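Side-chain contacts in cysteine desulfurase (Stenotrophomonas maltophilia, PDB 6WCI), which probably strips sulfur from L-cysteine, using pyridoxal 5'-phosphate as cofactor, to leave L-alanine and pass the sulfur to a carrier: residues L137-R140 against M141-H144; C207-A210 against R211-I215; F404-T407 against H408-E412. All coordinates share one frame; numbering follows the deposited sequence. Where two conformers were deposited one is given.

Contact 1 of 3, residues L137-R140 against M141-H144; sequences LITR and MEHH
Thr139 and Glu142 face each other across a type I beta turn that bends the chain away from the end of strand 135-139, an inner strand of the large seven-stranded sheet of this class-V aminotransferase family member. The backbone bond of the turn, Glu142 N to Thr139 O, is longish at 3.3 Å. More grip comes from the threonine hydroxyl: Thr139 OG1 accepts from Met141 N at 3.1 Å, which makes an ST turn within the beta turn, and donates to Glu142 OE2 at 2.7 Å. The carboxylate oxygen takes that proton on its anti lone pair, and the two side chains cross at about a right angle. The chi1 of Thr139, 94°, is well off a staggered value, and at this rotation one hydroxyl serves both partners. Glu142 curls back over the turn through a bend at chi2 (-48°), so its CG lies 3.5 Å from Ile138 CG2 while its carboxylate ends at Thr139. Met141 lays its CG against the same hydroxyl, 3.3 Å from Thr139 OG1, before the thioether leads away.

The buried glutamate is well supplied with donors. Thr191 N also binds OE2 and Asn146 ND2 binds OE1, which is consistent with a carboxylate that stays charged inside the protein. Arg140 turns outward to a salt bridge with Glu165 and packs on Phe281 of the second subunit, and His144, past the turn, hydrogen-bonds the hydroxycysteine at position 384. One water bridges the bend, donating to Arg140 O at 2.8 Å and to Glu142 O at 2.6 Å.

Contact 2 of 3, residues C207-A210 against R211-I215; sequences CREA and RKRGI
Glu209 reaches one turn along the helix and brings its carboxylate to the edge of the Arg213 guanidinium. The salt bridge is side-on but lands on a single oxygen: Glu209 OE2 takes Arg213 NE at 2.8 Å and Arg213 NH2 at 3.0 Å. The two flat groups are far from coplanar, their planes 78° apart; NE comes in on the anti lone pair of OE2, whereas NH2 meets that oxygen from above the carboxylate plane. Glu209 gets there because its CG stands anti to the backbone N (chi1 -175°) and the chain then bends at chi2, while Arg213 runs extended from CG to NE. The far nitrogen of Arg213, NH1, is taken by Met181 O, so the guanidinium is held from two sides.

Next to this bridge helix 203-212 ends in a Schellman motif, made by Ile215 N to Ala210 O at 3.0 Å and a weak bond from Gly214 N to Arg211 O, with Gly214 (phi 65°) at C-prime. Arg213 N is a second donor to Ala210 O, at 2.9 Å, from the opposite face of the carbonyl plane. The reversal folds Ile215 back against Ala210, the Ile215 CB lying 4.0 Å from Ala210 CB, and heads the chain into strand 216-220 of this beta-alpha-beta unit. Lys212 NZ stays 4.0 Å from Glu209 OE1, too far for a salt bridge. The positive charges of Arg213 and Lys212 would be expected to keep Glu209 ionised and to counter the negative end of the helix dipole.

Contact 3 of 3, residues F404-T407 against H408-E412; sequences FYNT and HAEIE. With SO4 (sulfate ion), chain E.
Thr407 and Glu410 bond to each other crosswise, side chain to backbone N, at the start of the last helix. Thr407 OG1 accepts Glu410 N at 3.0 Å, nearly straight (166°), and Glu410 OE1 in return accepts Thr407 N at 3.2 Å. Glu410 CG packs 3.4 Å from Thr407 OG1. Asn406 adds a third grip, ND2 to Glu410 OE1 at 2.9 Å, with the oxygen in the plane of the amide, whose rotation is also set by OD1 accepting from Ala403 N. ND2 comes on the syn side and Thr407 N from above the opposite face of the carboxylate, so OE1 is pinched between them. Glu410 can span the gap because its chain is extended beyond CG (chi2 175°); its other oxygen forms a salt bridge with Arg30.

This reciprocal pair is a capping box, with Thr407 as N-cap of helix 408-422, and the first backbone bond of the helix, Ile411 N to Thr407 O, follows at 3.2 Å.

The other flank is looser: Glu410 and Asn406 are buried, but Ala409 is exposed, and Thr407 and His408, which meet a sulfate, are partly so. The anion, probably from the crystallisation liquor, accepts from His408 N at its O2 at 2.8 Å, and Arg324 binds it too. His408 CD2 lies 3.2 Å from sulfate O2, while ND1 pairs with His331 ND1.

Overall arrangement
From the N terminus onward the three contacts follow in series, each closing a short turn, so none encloses or crosses another. Contact 1 takes the chain out of strand 135-139 toward helix 148-157. Contact 2 ends helix 203-212 and delivers it to strand 216-220, a member of the same seven-stranded sheet; the centres of these two lie 18 Å apart, with nearest atoms about 6 Å apart. Contact 3, far down the sequence, leads from strand 397-401 of the six-stranded sheet into helix 408-422. It lies on the opposite side of the chain's centre from contact 2, about 41 Å between centres, and its centre is about 31 Å from that of contact 1.

Contact 1 of 3, residues L137-R140 against M141-H144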
# COMPACT_ATOMS: atom_id res chain seq x y z
N LEU B 137 -6.54 24.02 -12.13
CA LEU B 137 -5.48 24.99 -11.86
C LEU B 137 -4.48 24.33 -10.92
O LEU B 137 -4.86 23.83 -9.86
CB LEU B 137 -6.07 26.27 -11.26
CG LEU B 137 -5.11 27.45 -11.08
CD1 LEU B 137 -4.57 27.90 -12.42
CD2 LEU B 137 -5.80 28.60 -10.37
N ILE B 138 -3.21 24.29 -11.34
CA ILE B 138 -2.13 23.60 -10.63
C ILE B 138 -0.99 24.59 -10.46
O ILE B 138 -0.61 25.25 -11.43
CB ILE B 138 -1.64 22.36 -11.40
CG1 ILE B 138 -2.82 21.48 -11.84
CG2 ILE B 138 -0.59 21.60 -10.58
CD1 ILE B 138 -2.40 20.30 -12.70
N THR B 139 -0.42 24.67 -9.26
CA THR B 139 0.65 25.65 -9.05
C THR B 139 1.97 25.16 -9.66
O THR B 139 2.22 23.96 -9.77
CB THR B 139 0.89 25.96 -7.57
OG1 THR B 139 1.92 25.12 -7.06
CG2 THR B 139 -0.37 25.78 -6.76
N ARG B 140 2.81 26.13 -10.03
CA ARG B 140 4.12 25.87 -10.60
C ARG B 140 5.01 25.02 -9.69
O ARG B 140 5.93 24.35 -10.18
CB ARG B 140 4.80 27.22 -10.89
CG ARG B 140 6.24 27.16 -11.34
CD ARG B 140 6.39 26.42 -12.65
NE ARG B 140 5.65 27.06 -13.73
CZ ARG B 140 5.74 26.69 -15.00
NH1 ARG B 140 6.54 25.69 -15.34
NH2 ARG B 140 5.02 27.32 -15.92
N MET B 141 4.76 25.01 -8.38
CA MET B 141 5.66 24.38 -7.42
C MET B 141 5.18 23.01 -6.96
O MET B 141 5.79 22.43 -6.05
CB MET B 141 5.87 25.29 -6.21
CG MET B 141 4.67 25.36 -5.28
SD MET B 141 5.01 26.32 -3.78
CE MET B 141 5.48 27.92 -4.45
N GLU B 142 4.10 22.49 -7.56
CA GLU B 142 3.55 21.20 -7.14
C GLU B 142 4.52 20.06 -7.41
O GLU B 142 5.33 20.10 -8.34
CB GLU B 142 2.23 20.91 -7.87
CG GLU B 142 1.11 21.85 -7.48
CD GLU B 142 1.00 21.99 -5.97
OE1 GLU B 142 0.72 20.98 -5.29
OE2 GLU B 142 1.21 23.12 -5.47
N HIS B 143 4.43 19.04 -6.57
CA HIS B 143 5.14 17.80 -6.77
C HIS B 143 4.39 16.99 -7.82
O HIS B 143 3.18 17.16 -8.01
CB HIS B 143 5.26 17.08 -5.42
CG HIS B 143 5.96 15.77 -5.45
ND1 HIS B 143 5.33 14.59 -5.78
CD2 HIS B 143 7.22 15.42 -5.07
CE1 HIS B 143 6.17 13.58 -5.65
NE2 HIS B 143 7.33 14.06 -5.22
N HIS B 144 5.11 16.11 -8.53
CA HIS B 144 4.47 15.27 -9.53
C HIS B 144 3.23 14.56 -8.99
O HIS B 144 2.28 14.33 -9.74
CB HIS B 144 5.46 14.24 -10.06
CG HIS B 144 6.55 14.84 -10.88
ND1 HIS B 144 7.69 14.15 -11.22
CD2 HIS B 144 6.67 16.07 -11.43
CE1 HIS B 144 8.47 14.93 -11.94
NE2 HIS B 144 7.88 16.10 -12.08
O HOH W 1 6.56 21.65 -10.10

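Contact 2 of 3, residues C207-A210 against R211-I215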
# COMPACT_ATOMS: atom_id res chain seq x y z
N CYS B 207 -7.79 28.67 0.21
CA CYS B 207 -8.99 27.84 0.17
C CYS B 207 -10.25 28.65 0.42
O CYS B 207 -11.30 28.33 -0.13
CB CYS B 207 -8.88 26.71 1.18
SG CYS B 207 -7.65 25.51 0.69
N ARG B 208 -10.17 29.68 1.26
CA ARG B 208 -11.34 30.54 1.46
C ARG B 208 -11.70 31.25 0.16
O ARG B 208 -12.88 31.39 -0.17
CB ARG B 208 -11.08 31.55 2.57
CG ARG B 208 -12.18 32.59 2.72
CD ARG B 208 -11.75 33.79 3.53
NE ARG B 208 -10.60 34.47 2.92
CZ ARG B 208 -9.41 34.57 3.50
NH1 ARG B 208 -9.19 34.04 4.69
NH2 ARG B 208 -8.42 35.21 2.88
N GLU B 209 -10.70 31.73 -0.58
CA GLU B 209 -10.97 32.42 -1.83
C GLU B 209 -11.40 31.44 -2.91
O GLU B 209 -12.26 31.76 -3.74
CB GLU B 209 -9.74 33.21 -2.27
CG GLU B 209 -9.94 34.07 -3.49
CD GLU B 209 -11.01 35.14 -3.30
OE1 GLU B 209 -11.07 35.75 -2.21
OE2 GLU B 209 -11.81 35.34 -4.25
N ALA B 210 -10.84 30.23 -2.90
CA ALA B 210 -11.28 29.22 -3.85
C ALA B 210 -12.74 28.86 -3.60
O ALA B 210 -13.56 28.85 -4.53
CB ALA B 210 -10.39 27.99 -3.77
N ARG B 211 -13.09 28.59 -2.34
CA ARG B 211 -14.47 28.24 -2.02
C ARG B 211 -15.44 29.35 -2.40
O ARG B 211 -16.59 29.07 -2.75
CB ARG B 211 -14.61 27.91 -0.52
CG ARG B 211 -15.96 27.30 -0.15
CD ARG B 211 -15.94 26.67 1.24
NE ARG B 211 -14.79 25.79 1.40
CZ ARG B 211 -14.72 24.55 0.93
NH1 ARG B 211 -15.75 24.04 0.26
NH2 ARG B 211 -13.62 23.82 1.12
N LYS B 212 -15.00 30.60 -2.34
CA LYS B 212 -15.86 31.70 -2.73
C LYS B 212 -16.19 31.65 -4.22
O LYS B 212 -17.25 32.13 -4.65
CB LYS B 212 -15.21 33.03 -2.35
CG LYS B 212 -16.18 34.15 -2.09
CD LYS B 212 -15.53 35.31 -1.32
CE LYS B 212 -14.94 36.35 -2.27
NZ LYS B 212 -14.60 37.61 -1.55
N ARG B 213 -15.30 31.07 -5.03
CA ARG B 213 -15.49 30.97 -6.47
C ARG B 213 -15.96 29.59 -6.92
O ARG B 213 -15.94 29.30 -8.12
CB ARG B 213 -14.19 31.34 -7.19
CG ARG B 213 -13.50 32.54 -6.57
CD ARG B 213 -12.38 33.05 -7.44
NE ARG B 213 -11.68 34.16 -6.80
CZ ARG B 213 -11.12 35.16 -7.47
NH1 ARG B 213 -11.20 35.21 -8.79
NH2 ARG B 213 -10.51 36.13 -6.80
N GLY B 214 -16.39 28.75 -5.99
CA GLY B 214 -16.80 27.40 -6.36
C GLY B 214 -15.68 26.55 -6.91
O GLY B 214 -15.89 25.77 -7.84
N ILE B 215 -14.48 26.67 -6.34
CA ILE B 215 -13.32 25.94 -6.83
C ILE B 215 -12.89 24.93 -5.77
O ILE B 215 -12.56 25.30 -4.63
CB ILE B 215 -12.17 26.89 -7.19
CG1 ILE B 215 -12.58 27.79 -8.36
CG2 ILE B 215 -10.91 26.10 -7.52
CD1 ILE B 215 -11.57 28.86 -8.71
O HOH W 2 -12.29 38.12 -2.00

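Contact 3 of 3, residues F404-T407 against H408-E412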
# COMPACT_ATOMS: atom_id res chain seq x y z
N PHE B 404 13.94 17.71 13.11
CA PHE B 404 14.15 18.15 14.48
C PHE B 404 15.26 17.36 15.17
O PHE B 404 15.93 17.89 16.07
CB PHE B 404 12.85 18.06 15.27
CG PHE B 404 12.25 16.67 15.29
CD1 PHE B 404 12.66 15.73 16.24
CD2 PHE B 404 11.28 16.30 14.37
CE1 PHE B 404 12.12 14.46 16.25
CE2 PHE B 404 10.73 15.03 14.38
CZ PHE B 404 11.15 14.11 15.32
N TYR B 405 15.48 16.10 14.77
CA TYR B 405 16.53 15.27 15.36
C TYR B 405 17.92 15.57 14.79
O TYR B 405 18.90 14.97 15.25
CB TYR B 405 16.21 13.78 15.20
CG TYR B 405 15.76 13.36 13.82
CD1 TYR B 405 16.65 13.27 12.77
CD2 TYR B 405 14.43 13.04 13.58
CE1 TYR B 405 16.23 12.89 11.50
CE2 TYR B 405 13.99 12.66 12.32
CZ TYR B 405 14.90 12.58 11.28
OH TYR B 405 14.46 12.20 10.02
N ASN B 406 18.03 16.44 13.80
CA ASN B 406 19.34 16.95 13.44
C ASN B 406 19.81 17.94 14.50
O ASN B 406 19.03 18.39 15.35
CB ASN B 406 19.32 17.60 12.06
CG ASN B 406 19.07 16.61 10.95
OD1 ASN B 406 18.11 16.74 10.19
ND2 ASN B 406 19.94 15.60 10.86
N THR B 407 21.10 18.29 14.45
CA THR B 407 21.71 19.12 15.47
C THR B 407 22.46 20.29 14.84
O THR B 407 22.80 20.27 13.65
CB THR B 407 22.68 18.32 16.35
OG1 THR B 407 23.83 17.96 15.58
CG2 THR B 407 22.01 17.06 16.89
N HIS B 408 22.73 21.30 15.66
CA HIS B 408 23.56 22.43 15.21
C HIS B 408 24.99 21.99 14.93
O HIS B 408 25.62 22.51 14.00
CB HIS B 408 23.54 23.53 16.26
CG HIS B 408 22.20 24.19 16.41
ND1 HIS B 408 21.66 24.98 15.42
CD2 HIS B 408 21.30 24.17 17.42
CE1 HIS B 408 20.47 25.42 15.81
NE2 HIS B 408 20.23 24.94 17.02
N ALA B 409 25.48 21.00 15.68
CA ALA B 409 26.80 20.44 15.43
C ALA B 409 26.88 19.82 14.04
O ALA B 409 27.85 20.03 13.31
CB ALA B 409 27.14 19.42 16.51
N GLU B 410 25.86 19.03 13.67
CA GLU B 410 25.82 18.47 12.32
C GLU B 410 25.84 19.57 11.27
O GLU B 410 26.51 19.43 10.24
CB GLU B 410 24.57 17.60 12.13
CG GLU B 410 24.67 16.21 12.75
CD GLU B 410 23.36 15.48 12.62
OE1 GLU B 410 22.34 16.18 12.44
OE2 GLU B 410 23.34 14.23 12.70
N ILE B 411 25.09 20.65 11.49
CA ILE B 411 25.12 21.79 10.57
C ILE B 411 26.55 22.26 10.35
O ILE B 411 26.99 22.48 9.22
CB ILE B 411 24.22 22.93 11.08
CG1 ILE B 411 22.74 22.54 10.99
CG2 ILE B 411 24.48 24.22 10.29
CD1 ILE B 411 21.82 23.47 11.74
N GLU B 412 27.31 22.40 11.44
CA GLU B 412 28.69 22.87 11.31
C GLU B 412 29.56 21.84 10.61
O GLU B 412 30.35 22.20 9.72
CB GLU B 412 29.26 23.23 12.68
CG GLU B 412 28.59 24.42 13.37
CD GLU B 412 28.81 25.75 12.63
OE1 GLU B 412 27.99 26.67 12.81
OE2 GLU B 412 29.79 25.86 11.86
S SO4 E . 21.85 20.90 19.36
O1 SO4 E . 21.44 19.60 19.89
O2 SO4 E . 21.30 21.07 18.02
O3 SO4 E . 23.31 20.96 19.28
O4 SO4 E . 21.31 21.93 20.24